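Local structure of oxidoreductase (Thermotoga maritima, 1ZH8) at residues C26-A29 / A30-L33; D297-V301 / V302-K306; F238-E241 / N242-G246; P114-D118 / V119-K123; V172-D175 / E176-Y180. The protein binds NADP and is probably a Gfo/Idh/MocA-family oxidoreductase that transfers hydride between the cofactor and the CH-OH group of a substrate not yet identified. All coordinates share one frame; numbering follows the deposited sequence.

Contact 1: residues C26-A29 / A30-L33. With NAP (NADP nicotinamide-adenine-dinucleotide phosphate), chain D.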
# COMPACT_ATOMS: atom_id res chain seq x y z
N CYS A 26 36.25 -8.30 -8.82
CA CYS A 26 36.27 -7.32 -9.89
C CYS A 26 35.12 -7.56 -10.86
O CYS A 26 35.31 -8.07 -11.97
CB CYS A 26 37.60 -7.41 -10.62
SG CYS A 26 39.04 -7.18 -9.53
N GLY A 27 33.92 -7.20 -10.43
CA GLY A 27 32.71 -7.38 -11.22
C GLY A 27 32.05 -6.05 -11.48
O GLY A 27 32.71 -5.00 -11.52
N ILE A 28 30.72 -6.08 -11.62
CA ILE A 28 30.00 -4.91 -12.04
C ILE A 28 30.19 -3.73 -11.08
O ILE A 28 30.65 -2.65 -11.50
CB ILE A 28 28.52 -5.23 -12.30
CG1 ILE A 28 28.41 -6.24 -13.44
CG2 ILE A 28 27.75 -3.96 -12.68
CD1 ILE A 28 27.01 -6.87 -13.57
N ALA A 29 29.89 -3.93 -9.80
CA ALA A 29 30.01 -2.85 -8.83
C ALA A 29 31.42 -2.27 -8.79
O ALA A 29 31.60 -1.04 -8.82
CB ALA A 29 29.59 -3.30 -7.47
N ALA A 30 32.43 -3.15 -8.76
CA ALA A 30 33.80 -2.66 -8.68
C ALA A 30 34.16 -1.77 -9.89
O ALA A 30 34.72 -0.70 -9.72
CB ALA A 30 34.77 -3.82 -8.55
N ARG A 31 33.84 -2.23 -11.10
CA ARG A 31 34.19 -1.53 -12.31
C ARG A 31 33.38 -0.27 -12.48
O ARG A 31 33.91 0.78 -12.85
CB ARG A 31 33.92 -2.41 -13.54
CG ARG A 31 34.94 -3.51 -13.86
CD ARG A 31 34.71 -4.05 -15.29
NE ARG A 31 33.52 -4.89 -15.32
CZ ARG A 31 32.35 -4.57 -15.86
NH1 ARG A 31 32.17 -3.41 -16.50
NH2 ARG A 31 31.35 -5.43 -15.78
N GLU A 32 32.08 -0.36 -12.20
CA GLU A 32 31.15 0.62 -12.75
C GLU A 32 30.71 1.63 -11.71
O GLU A 32 30.33 2.76 -12.05
CB GLU A 32 29.94 -0.09 -13.40
CG GLU A 32 30.26 -0.70 -14.78
CD GLU A 32 29.06 -1.33 -15.49
OE1 GLU A 32 27.91 -1.13 -15.04
OE2 GLU A 32 29.28 -2.04 -16.50
N LEU A 33 30.79 1.22 -10.45
CA LEU A 33 30.26 2.02 -9.35
C LEU A 33 31.40 2.47 -8.43
O LEU A 33 31.50 3.65 -8.11
CB LEU A 33 29.17 1.22 -8.61
CG LEU A 33 27.95 0.77 -9.46
CD1 LEU A 33 26.97 -0.02 -8.62
CD2 LEU A 33 27.22 1.97 -10.10
PA NAP D . 29.25 -9.49 -9.84
O1A NAP D . 29.35 -8.74 -11.13
O2A NAP D . 28.93 -10.91 -10.01
O5B NAP D . 30.59 -9.24 -9.01
C5B NAP D . 31.08 -10.22 -8.14
C4B NAP D . 32.58 -10.35 -8.37
O4B NAP D . 33.16 -11.17 -7.36
C3B NAP D . 32.89 -11.02 -9.70
O3B NAP D . 34.05 -10.38 -10.16
C2B NAP D . 33.19 -12.44 -9.26
O2B NAP D . 33.88 -13.39 -10.07
C1B NAP D . 33.95 -12.17 -7.98
N9A NAP D . 34.04 -13.36 -7.15
C8A NAP D . 33.13 -14.39 -7.04
N7A NAP D . 33.61 -15.28 -6.15
C5A NAP D . 34.82 -14.84 -5.70
C6A NAP D . 35.74 -15.35 -4.80
N6A NAP D . 35.53 -16.51 -4.19
N1A NAP D . 36.89 -14.65 -4.53
C2A NAP D . 37.13 -13.46 -5.17
N3A NAP D . 36.23 -12.95 -6.06
C4A NAP D . 35.09 -13.63 -6.32
O3 NAP D . 28.09 -8.83 -8.96
PN NAP D . 28.04 -7.27 -8.54
O1N NAP D . 29.32 -6.53 -8.80
O2N NAP D . 26.76 -6.88 -9.09
O5D NAP D . 27.87 -7.30 -6.94
C5D NAP D . 28.94 -7.47 -6.02
C4D NAP D . 28.55 -6.82 -4.70
O4D NAP D . 28.22 -5.46 -4.93
C3D NAP D . 27.30 -7.48 -4.11
O3D NAP D . 27.42 -7.63 -2.71
C2D NAP D . 26.17 -6.52 -4.41
O2D NAP D . 25.14 -6.56 -3.45
C1D NAP D . 26.91 -5.19 -4.45
N1N NAP D . 26.21 -4.23 -5.30
C2N NAP D . 25.80 -3.05 -4.74
C3N NAP D . 25.12 -2.10 -5.50
C7N NAP D . 24.87 -0.71 -4.95
O7N NAP D . 24.14 0.17 -5.77
N7N NAP D . 25.32 -0.34 -3.74
C4N NAP D . 24.86 -2.36 -6.85
C5N NAP D . 25.30 -3.56 -7.42
C6N NAP D . 25.97 -4.50 -6.63
P2B NAP D . 34.80 -13.25 -11.38
O1X NAP D . 36.24 -12.95 -11.01
O2X NAP D . 34.31 -12.13 -12.28
O3X NAP D . 34.69 -14.59 -12.06
O HOH W 1 34.60 -7.59 -14.53
O HOH W 2 31.99 -6.33 -8.35
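The guanidinium of R31 lies obliquely over the start of its own helix, with G27 O and CG1 of I28 as its neighbours across the contact; NH2 comes to 3.8 Å from I28 CG1. A bend at chi3 (-74°) folds the R31 chain back over this first turn. NE reaches C26 O through a water that it shares with that carbonyl, while NH1 makes a salt bridge to E32 OE2, tilted from both the guanidinium and the carboxylate planes. The E32 carboxylate has a further partner in K179, which takes OE1, and the I28 branch CG2 lies alongside at 3.7 Å from that same OE1. In the backbone, R31 N closes the first turn on G27 O (3.0 Å), and E32 N and L33 N follow on I28 O and A29 O. Two amides left over at the helix start point into the NADP diphosphate. I28 N donates to NADP O1A at 3.0 Å, nearly straight. A29 N donates to NADP O1N at 2.8 Å, just as straight. G27, at the N-cap, leaves room for the cofactor, and L33 CD1 packs 3.6 Å from C4N of the nicotinamide. This is the glycine-rich turn of a Rossmann fold, where strand 19-24 passes into helix 28-39 on the way to strand 45-51, with F61 of helix 55-65 packed against C26, A30 and R31.

Contact 2: residues D297-V301 / V302-K306. With EDO (1,2-ethanediol), chain G.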
# COMPACT_ATOMS: atom_id res chain seq x y z
N ASP A 297 33.26 9.03 3.65
CA ASP A 297 32.82 8.82 5.03
C ASP A 297 33.68 7.74 5.70
O ASP A 297 34.14 7.90 6.84
CB ASP A 297 31.32 8.49 5.06
CG ASP A 297 30.77 8.34 6.47
OD1 ASP A 297 30.83 9.30 7.26
OD2 ASP A 297 30.25 7.26 6.78
N PHE A 298 33.92 6.66 4.96
CA PHE A 298 34.80 5.57 5.37
C PHE A 298 36.22 6.07 5.64
O PHE A 298 36.88 5.63 6.60
CB PHE A 298 34.78 4.51 4.28
CG PHE A 298 35.79 3.42 4.45
CD1 PHE A 298 35.66 2.48 5.46
CD2 PHE A 298 36.83 3.28 3.53
CE1 PHE A 298 36.59 1.42 5.58
CE2 PHE A 298 37.75 2.24 3.63
CZ PHE A 298 37.62 1.30 4.66
N TYR A 299 36.70 6.99 4.80
CA TYR A 299 38.00 7.58 5.03
C TYR A 299 38.04 8.29 6.38
O TYR A 299 39.04 8.22 7.10
CB TYR A 299 38.42 8.55 3.91
CG TYR A 299 39.75 9.20 4.24
CD1 TYR A 299 40.95 8.59 3.89
CD2 TYR A 299 39.80 10.42 4.94
CE1 TYR A 299 42.18 9.17 4.22
CE2 TYR A 299 41.03 11.01 5.28
CZ TYR A 299 42.21 10.38 4.91
OH TYR A 299 43.41 10.95 5.22
N GLN A 300 36.96 9.00 6.70
CA GLN A 300 36.93 9.82 7.90
C GLN A 300 36.82 8.93 9.14
O GLN A 300 37.40 9.23 10.20
CB GLN A 300 35.80 10.86 7.83
CG GLN A 300 36.13 12.05 6.94
CD GLN A 300 35.01 13.07 6.88
OE1 GLN A 300 33.90 12.76 6.44
NE2 GLN A 300 35.29 14.29 7.33
N VAL A 301 36.10 7.82 8.99
CA VAL A 301 35.96 6.83 10.05
C VAL A 301 37.32 6.20 10.34
O VAL A 301 37.76 6.15 11.49
CB VAL A 301 34.91 5.75 9.73
CG1 VAL A 301 35.00 4.59 10.72
CG2 VAL A 301 33.51 6.36 9.77
N VAL A 302 37.99 5.76 9.28
CA VAL A 302 39.26 5.09 9.43
C VAL A 302 40.38 6.02 9.85
O VAL A 302 41.12 5.70 10.78
CB VAL A 302 39.63 4.33 8.16
CG1 VAL A 302 41.13 3.87 8.19
CG2 VAL A 302 38.69 3.15 7.99
N ALA A 303 40.50 7.16 9.19
CA ALA A 303 41.71 7.98 9.34
C ALA A 303 41.54 9.12 10.33
O ALA A 303 42.48 9.46 11.02
CB ALA A 303 42.18 8.52 7.99
N GLU A 304 40.35 9.70 10.38
CA GLU A 304 40.12 10.92 11.14
C GLU A 304 39.24 10.73 12.36
O GLU A 304 38.77 11.70 12.92
CB GLU A 304 39.53 12.01 10.23
CG GLU A 304 40.56 12.60 9.24
CD GLU A 304 39.93 13.44 8.14
OE1 GLU A 304 38.68 13.38 7.95
OE2 GLU A 304 40.70 14.16 7.44
N GLY A 305 39.03 9.48 12.77
CA GLY A 305 38.24 9.14 13.98
C GLY A 305 36.76 9.55 14.03
O GLY A 305 36.22 9.78 15.12
N LYS A 306 36.11 9.66 12.88
CA LYS A 306 34.67 9.93 12.84
C LYS A 306 33.91 8.66 13.26
O LYS A 306 34.26 7.56 12.82
CB LYS A 306 34.24 10.38 11.44
CG LYS A 306 32.76 10.76 11.31
CD LYS A 306 32.41 11.31 9.93
CE LYS A 306 30.92 11.54 9.76
NZ LYS A 306 30.13 10.27 9.83
C1 EDO G . 39.84 3.70 13.93
O1 EDO G . 40.66 3.62 12.75
C2 EDO G . 38.77 2.61 13.89
O2 EDO G . 39.27 1.40 13.30
O HOH W 3 36.37 5.75 13.90
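Q300 O is gripped by two backbone N-H groups, E304 N and K306 N, each at 3.0 Å from it and arriving from opposite faces of the carbonyl plane. The K306 bond is the straighter, at 173°. G305, with positive phi, turns the chain between them, and a water bridges V301 O to K306 O. The K306 side chain runs back along the helix past Q300 CB and bends at chi4 (-64°), which brings NZ to 2.8 Å from D297 OD1 in a salt bridge using the syn lone pair of OD1; the other carboxylate oxygen of D297 accepts from Y137. Two aromatic rings are each covered on one face by a methyl from one turn later: V302 CG2 lies 4.0 Å from the F298 ring centroid, and A303 CB 3.8 Å from that of Y299. E304 OE2 lies at the Y299 edge near CE2, its carboxylate turned 79° from the ring. The Y299 hydroxyl bonds to R17 O. Helix 290-303 packs on the parallel sheet: F298 on I110 of strand 108-112, Y299 on I19 of strand 19-24, both rings on F45 of strand 45-51, and V302 on I19 and H108.

Contact 3: residues F238-E241 / N242-G246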
# COMPACT_ATOMS: atom_id res chain seq x y z
N PHE A 238 3.42 -1.52 7.25
CA PHE A 238 4.18 -1.54 8.47
C PHE A 238 3.88 -0.26 9.24
O PHE A 238 3.23 0.66 8.74
CB PHE A 238 5.69 -1.68 8.17
CG PHE A 238 6.18 -0.75 7.08
CD1 PHE A 238 5.98 -1.06 5.72
CD2 PHE A 238 6.84 0.43 7.41
CE1 PHE A 238 6.43 -0.24 4.70
CE2 PHE A 238 7.31 1.28 6.38
CZ PHE A 238 7.11 0.94 5.03
N GLU A 239 4.36 -0.20 10.47
CA GLU A 239 4.18 0.98 11.27
C GLU A 239 5.56 1.31 11.84
O GLU A 239 6.29 0.44 12.28
CB GLU A 239 3.14 0.71 12.36
CG GLU A 239 2.79 1.89 13.23
CD GLU A 239 1.64 1.59 14.20
OE1 GLU A 239 1.28 0.40 14.38
OE2 GLU A 239 1.11 2.55 14.79
N PHE A 240 5.95 2.57 11.75
CA PHE A 240 7.16 3.01 12.41
C PHE A 240 6.90 3.12 13.92
O PHE A 240 5.73 3.23 14.36
CB PHE A 240 7.60 4.35 11.85
CG PHE A 240 8.07 4.30 10.42
CD1 PHE A 240 7.17 4.48 9.36
CD2 PHE A 240 9.42 4.11 10.13
CE1 PHE A 240 7.60 4.46 8.04
CE2 PHE A 240 9.86 4.05 8.81
CZ PHE A 240 8.96 4.23 7.76
N GLU A 241 7.97 3.10 14.72
CA GLU A 241 7.84 3.27 16.17
C GLU A 241 7.19 4.59 16.51
O GLU A 241 6.61 4.71 17.57
CB GLU A 241 9.19 3.20 16.88
CG GLU A 241 9.79 1.79 16.94
CD GLU A 241 11.20 1.78 17.51
OE1 GLU A 241 11.69 2.87 17.90
OE2 GLU A 241 11.82 0.69 17.57
N ASN A 242 7.29 5.58 15.61
CA ASN A 242 6.68 6.90 15.86
C ASN A 242 5.18 6.94 15.56
O ASN A 242 4.54 7.95 15.80
CB ASN A 242 7.44 8.04 15.15
CG ASN A 242 7.33 7.98 13.62
OD1 ASN A 242 6.43 7.35 13.06
ND2 ASN A 242 8.26 8.66 12.95
N GLY A 243 4.63 5.86 15.03
CA GLY A 243 3.19 5.79 14.74
C GLY A 243 2.83 5.99 13.28
O GLY A 243 1.65 5.84 12.92
N THR A 244 3.82 6.33 12.45
CA THR A 244 3.60 6.53 11.02
C THR A 244 3.33 5.19 10.36
O THR A 244 3.99 4.19 10.68
CB THR A 244 4.82 7.17 10.34
OG1 THR A 244 5.20 8.33 11.07
CG2 THR A 244 4.50 7.56 8.89
N VAL A 245 2.38 5.17 9.42
CA VAL A 245 2.07 3.96 8.65
C VAL A 245 2.79 3.99 7.30
O VAL A 245 2.84 5.04 6.62
CB VAL A 245 0.55 3.82 8.42
CG1 VAL A 245 0.23 2.58 7.56
CG2 VAL A 245 -0.21 3.82 9.75
N GLY A 246 3.37 2.86 6.93
CA GLY A 246 4.06 2.74 5.66
C GLY A 246 3.45 1.70 4.75
O GLY A 246 2.90 0.70 5.23
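F238 and G246 form the tightly packed part of this hairpin, away from its turn. The F238 ring lies flat over the backbone of G246, whose CA sits 3.7 Å from the ring centroid in a CH-pi contact. A chi1 of 47° sets its CG between the backbone N and carbonyl carbon, swinging the ring over G246, where no side chain is in its way. The two residues are an antiparallel hydrogen-bonded pair, with G246 N 2.9 Å from F238 O. F240 CZ meets the F238 ring at its edge, and M207 and M166 pack on both phenylalanines. The solvent side, a type I turn from F240 to G243, carries the exposed E241 and N242. Here G243 N returns to F240 O, and F240 N binds T244 O at 2.8 Å. N242 OD1 closes an Asx turn on T244 N (2.9 Å) and also accepts from T244 OG1. On the sheet face of E239 and V245, K222 of the second subunit bridges to E239 OE2 and binds G243 O, while E239 OE1 bonds W216. Ring packing and backbone bonds join the strands, polar side chains shape the turn, and a charged pair ties the hairpin to the dimer partner.

Contact 4: residues P114-D118 / V119-K123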
# COMPACT_ATOMS: atom_id res chain seq x y z
N PRO A 114 24.02 -6.45 0.59
CA PRO A 114 23.51 -6.57 1.97
C PRO A 114 24.62 -6.99 2.93
O PRO A 114 25.59 -7.63 2.48
CB PRO A 114 22.44 -7.67 1.87
CG PRO A 114 22.12 -7.76 0.34
CD PRO A 114 23.39 -7.42 -0.33
N ILE A 115 24.48 -6.65 4.21
CA ILE A 115 25.43 -7.08 5.21
C ILE A 115 25.77 -8.58 5.07
O ILE A 115 26.94 -8.95 5.10
CB ILE A 115 24.99 -6.71 6.64
CG1 ILE A 115 26.12 -6.99 7.65
CG2 ILE A 115 23.71 -7.43 7.04
CD1 ILE A 115 25.73 -6.77 9.12
N SER A 116 24.76 -9.44 4.91
CA SER A 116 24.96 -10.87 4.70
C SER A 116 23.71 -11.51 4.08
O SER A 116 22.83 -10.79 3.64
CB SER A 116 25.34 -11.59 5.99
OG SER A 116 25.77 -12.91 5.71
N THR A 117 23.64 -12.84 4.07
CA THR A 117 22.62 -13.54 3.32
C THR A 117 21.30 -13.55 4.06
O THR A 117 20.24 -13.75 3.45
CB THR A 117 23.03 -15.02 3.09
OG1 THR A 117 23.34 -15.60 4.36
CG2 THR A 117 24.25 -15.11 2.18
N ASP A 118 21.37 -13.35 5.37
CA ASP A 118 20.22 -13.37 6.28
C ASP A 118 20.64 -12.79 7.64
O ASP A 118 21.83 -12.55 7.89
CB ASP A 118 19.68 -14.80 6.46
CG ASP A 118 20.79 -15.79 6.78
OD1 ASP A 118 21.31 -15.73 7.90
OD2 ASP A 118 21.17 -16.59 5.90
N VAL A 119 19.67 -12.60 8.52
CA VAL A 119 19.94 -11.97 9.81
C VAL A 119 20.80 -12.79 10.77
O VAL A 119 21.69 -12.23 11.40
CB VAL A 119 18.65 -11.45 10.50
CG1 VAL A 119 18.96 -10.91 11.87
CG2 VAL A 119 18.05 -10.34 9.65
N GLU A 120 20.58 -14.10 10.90
CA GLU A 120 21.49 -14.89 11.75
C GLU A 120 22.96 -14.81 11.31
O GLU A 120 23.86 -14.74 12.16
CB GLU A 120 21.02 -16.36 11.94
CG GLU A 120 21.06 -17.27 10.72
CD GLU A 120 20.77 -18.74 11.04
OE1 GLU A 120 20.77 -19.13 12.23
OE2 GLU A 120 20.55 -19.52 10.09
N THR A 121 23.22 -14.75 10.01
CA THR A 121 24.58 -14.64 9.52
C THR A 121 25.06 -13.21 9.67
O THR A 121 26.24 -12.97 10.01
CB THR A 121 24.70 -15.08 8.04
OG1 THR A 121 23.97 -16.28 7.84
CG2 THR A 121 26.13 -15.36 7.71
N GLY A 122 24.15 -12.26 9.42
CA GLY A 122 24.42 -10.83 9.62
C GLY A 122 24.91 -10.54 11.04
O GLY A 122 25.87 -9.78 11.22
N LYS A 123 24.26 -11.15 12.04
CA LYS A 123 24.62 -10.94 13.45
C LYS A 123 26.06 -11.31 13.72
O LYS A 123 26.67 -10.76 14.62
CB LYS A 123 23.76 -11.75 14.39
CG LYS A 123 22.43 -11.17 14.76
CD LYS A 123 21.63 -12.29 15.45
CE LYS A 123 20.17 -11.94 15.62
NZ LYS A 123 19.45 -12.98 16.43
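Hydrogen bonds dominate the contact, and D118 makes most of them as the N-cap of helix 119-131. Its OD1 accepts twice from T121, from the backbone N at 3.0 Å and from the hydroxyl OG1 at 2.7 Å. Both donors approach from the same face of the carboxylate plane: N comes nearly in line with the C-O bond and OG1 on the syn side. With chi1 at 49°, D118 tucks its carboxylate back over the first helical turn, which brings OD1 to the T121 amide. The second oxygen, OD2, accepts from T117 OG1 at 2.8 Å, met from well above the carboxylate plane, so both oxygens are engaged. In the backbone, G122 N donates to D118 O at 2.8 Å, and V119 N is taken by E324 of helix 313-329. Van der Waals contacts come from the preceding loop. S116 OG rests 3.2 Å from T121 CG2, S116 CB is near G122 N, and I115 reaches CD1 to 3.7 Å from G122 O. G122, with no side chain, lets the loop come this near the helix. Electrostatically, the cap places a carboxylate at the positive end of the helix dipole, which would be expected to stabilise its anionic form.

Contact 5: residues V172-D175 / E176-Y180. With NAP (NADP nicotinamide-adenine-dinucleotide phosphate), chain D.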
# COMPACT_ATOMS: atom_id res chain seq x y z
N VAL A 172 10.74 -1.81 -11.19
CA VAL A 172 12.06 -1.82 -11.85
C VAL A 172 12.06 -2.26 -13.32
O VAL A 172 12.89 -1.80 -14.11
CB VAL A 172 13.12 -2.58 -11.00
CG1 VAL A 172 14.53 -2.22 -11.44
CG2 VAL A 172 12.95 -2.26 -9.51
N GLY A 173 11.12 -3.13 -13.70
CA GLY A 173 11.04 -3.65 -15.07
C GLY A 173 12.32 -4.26 -15.64
O GLY A 173 12.64 -4.06 -16.82
N MSE A 174 13.05 -5.02 -14.81
CA MSE A 174 14.26 -5.68 -15.29
C MSE A 174 13.88 -6.73 -16.31
O MSE A 174 12.91 -7.46 -16.12
CB MSE A 174 15.02 -6.36 -14.15
CG MSE A 174 15.58 -5.43 -13.12
SE MSE A 174 16.45 -6.47 -11.69
CE MSE A 174 17.81 -5.19 -11.12
N ASP A 175 14.63 -6.80 -17.40
CA ASP A 175 14.37 -7.83 -18.39
C ASP A 175 15.64 -8.61 -18.73
O ASP A 175 16.62 -8.55 -17.99
CB ASP A 175 13.69 -7.25 -19.64
CG ASP A 175 14.52 -6.15 -20.34
OD1 ASP A 175 15.72 -5.93 -20.02
OD2 ASP A 175 13.93 -5.51 -21.25
N GLU A 176 15.60 -9.33 -19.84
CA GLU A 176 16.68 -10.23 -20.21
C GLU A 176 17.98 -9.46 -20.54
O GLU A 176 19.06 -10.04 -20.51
CB GLU A 176 16.24 -11.19 -21.33
CG GLU A 176 15.43 -10.56 -22.49
CD GLU A 176 13.93 -10.30 -22.20
OE1 GLU A 176 13.23 -9.86 -23.14
OE2 GLU A 176 13.46 -10.51 -21.05
N ASN A 177 17.86 -8.16 -20.82
CA ASN A 177 19.02 -7.33 -21.17
C ASN A 177 19.66 -6.65 -19.97
O ASN A 177 20.58 -5.87 -20.14
CB ASN A 177 18.65 -6.26 -22.19
CG ASN A 177 18.15 -6.84 -23.48
OD1 ASN A 177 18.85 -7.58 -24.17
ND2 ASN A 177 16.91 -6.50 -23.83
N ASN A 178 19.16 -6.90 -18.77
CA ASN A 178 19.74 -6.32 -17.60
C ASN A 178 20.93 -7.16 -17.16
O ASN A 178 20.82 -8.38 -17.01
CB ASN A 178 18.70 -6.23 -16.51
CG ASN A 178 19.21 -5.56 -15.27
OD1 ASN A 178 20.22 -5.97 -14.68
ND2 ASN A 178 18.50 -4.53 -14.84
N LYS A 179 22.06 -6.50 -16.95
CA LYS A 179 23.31 -7.20 -16.62
C LYS A 179 23.30 -7.93 -15.25
O LYS A 179 23.92 -8.98 -15.10
CB LYS A 179 24.50 -6.24 -16.71
CG LYS A 179 24.46 -5.14 -15.63
CD LYS A 179 25.61 -4.16 -15.75
CE LYS A 179 25.21 -2.92 -16.50
NZ LYS A 179 26.43 -2.35 -17.11
N TYR A 180 22.59 -7.39 -14.26
CA TYR A 180 22.59 -7.99 -12.92
C TYR A 180 21.88 -9.33 -12.93
O TYR A 180 22.22 -10.22 -12.15
CB TYR A 180 21.94 -7.08 -11.90
CG TYR A 180 22.67 -5.79 -11.64
CD1 TYR A 180 23.96 -5.80 -11.10
CD2 TYR A 180 22.06 -4.56 -11.91
CE1 TYR A 180 24.64 -4.60 -10.85
CE2 TYR A 180 22.73 -3.36 -11.67
CZ TYR A 180 24.01 -3.38 -11.14
OH TYR A 180 24.66 -2.19 -10.90
PA NAP D . 29.25 -9.49 -9.84
O1A NAP D . 29.35 -8.74 -11.13
O2A NAP D . 28.93 -10.91 -10.01
O5B NAP D . 30.59 -9.24 -9.01
C5B NAP D . 31.08 -10.22 -8.14
C4B NAP D . 32.58 -10.35 -8.37
O4B NAP D . 33.16 -11.17 -7.36
C3B NAP D . 32.89 -11.02 -9.70
O3B NAP D . 34.05 -10.38 -10.16
C2B NAP D . 33.19 -12.44 -9.26
O2B NAP D . 33.88 -13.39 -10.07
C1B NAP D . 33.95 -12.17 -7.98
N9A NAP D . 34.04 -13.36 -7.15
C8A NAP D . 33.13 -14.39 -7.04
N7A NAP D . 33.61 -15.28 -6.15
C5A NAP D . 34.82 -14.84 -5.70
C6A NAP D . 35.74 -15.35 -4.80
N6A NAP D . 35.53 -16.51 -4.19
N1A NAP D . 36.89 -14.65 -4.53
C2A NAP D . 37.13 -13.46 -5.17
N3A NAP D . 36.23 -12.95 -6.06
C4A NAP D . 35.09 -13.63 -6.32
O3 NAP D . 28.09 -8.83 -8.96
PN NAP D . 28.04 -7.27 -8.54
O1N NAP D . 29.32 -6.53 -8.80
O2N NAP D . 26.76 -6.88 -9.09
O5D NAP D . 27.87 -7.30 -6.94
C5D NAP D . 28.94 -7.47 -6.02
C4D NAP D . 28.55 -6.82 -4.70
O4D NAP D . 28.22 -5.46 -4.93
C3D NAP D . 27.30 -7.48 -4.11
O3D NAP D . 27.42 -7.63 -2.71
C2D NAP D . 26.17 -6.52 -4.41
O2D NAP D . 25.14 -6.56 -3.45
C1D NAP D . 26.91 -5.19 -4.45
N1N NAP D . 26.21 -4.23 -5.30
C2N NAP D . 25.80 -3.05 -4.74
C3N NAP D . 25.12 -2.10 -5.50
C7N NAP D . 24.87 -0.71 -4.95
O7N NAP D . 24.14 0.17 -5.77
N7N NAP D . 25.32 -0.34 -3.74
C4N NAP D . 24.86 -2.36 -6.85
C5N NAP D . 25.30 -3.56 -7.42
C6N NAP D . 25.97 -4.50 -6.63
P2B NAP D . 34.80 -13.25 -11.38
O1X NAP D . 36.24 -12.95 -11.01
O2X NAP D . 34.31 -12.13 -12.28
O3X NAP D . 34.69 -14.59 -12.06
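A type I turn from D175 to N178 reverses the chain, closed by N178 N on D175 O at 3.1 Å. The D175 side chain reinforces it: chi1 of 59° brings the carboxylate over the turn, where OD1 accepts from N177 N at 3.2 Å, approached from above the carboxylate plane. The N177 amide plane is nearly perpendicular (85°) to that carboxylate. N178 points its side chain back toward M174 (selenomethionine). Its ND2 lies 3.5 Å from M174 CG and also near CE as the extended chain passes. The oxygen of the same amide, OD1, turns forward and accepts from Y180 N at 2.8 Å in its carbonyl plane, forming an Asx turn that follows directly on the beta turn. M174 CE ends 4.4 Å from CD2 of the Y180 ring. Y180 reaches the cofactor with its edge, NADP O2N standing 3.6 Å from CE1, and C5N of the nicotinamide is close by. I28 and L33 of helix 28-39 pack on the tyrosine, and E176 O accepts from H182 NE2. Two consecutive turns, each with a side-chain oxygen accepting a backbone N-H two residues on, thus give a polar surface segment a defined shape and position Y180, whose ring lies beside the nicotinamide.

Contacts 1 and 5 both touch NADP and each other: their centres lie 17 Å apart, yet they meet directly, through a salt bridge of 2.8 Å between E32 OE1 and K179 NZ and through I28 CG2, 3.7 Å from Y180 CE1. The Rossmann domain thus meets the C-terminal domain over the cofactor. Contact 4 belongs to the same pocket by its first residue, P114, which touches NADP; its nearest atoms are about 10 Å from contact 1. Contact 2 stands further out, with the F298 side chain about 13 Å from NADP. Contact 3, whose centre is 36 Å from that of contact 1, lies across the chain's centre from it, at the subunit interface.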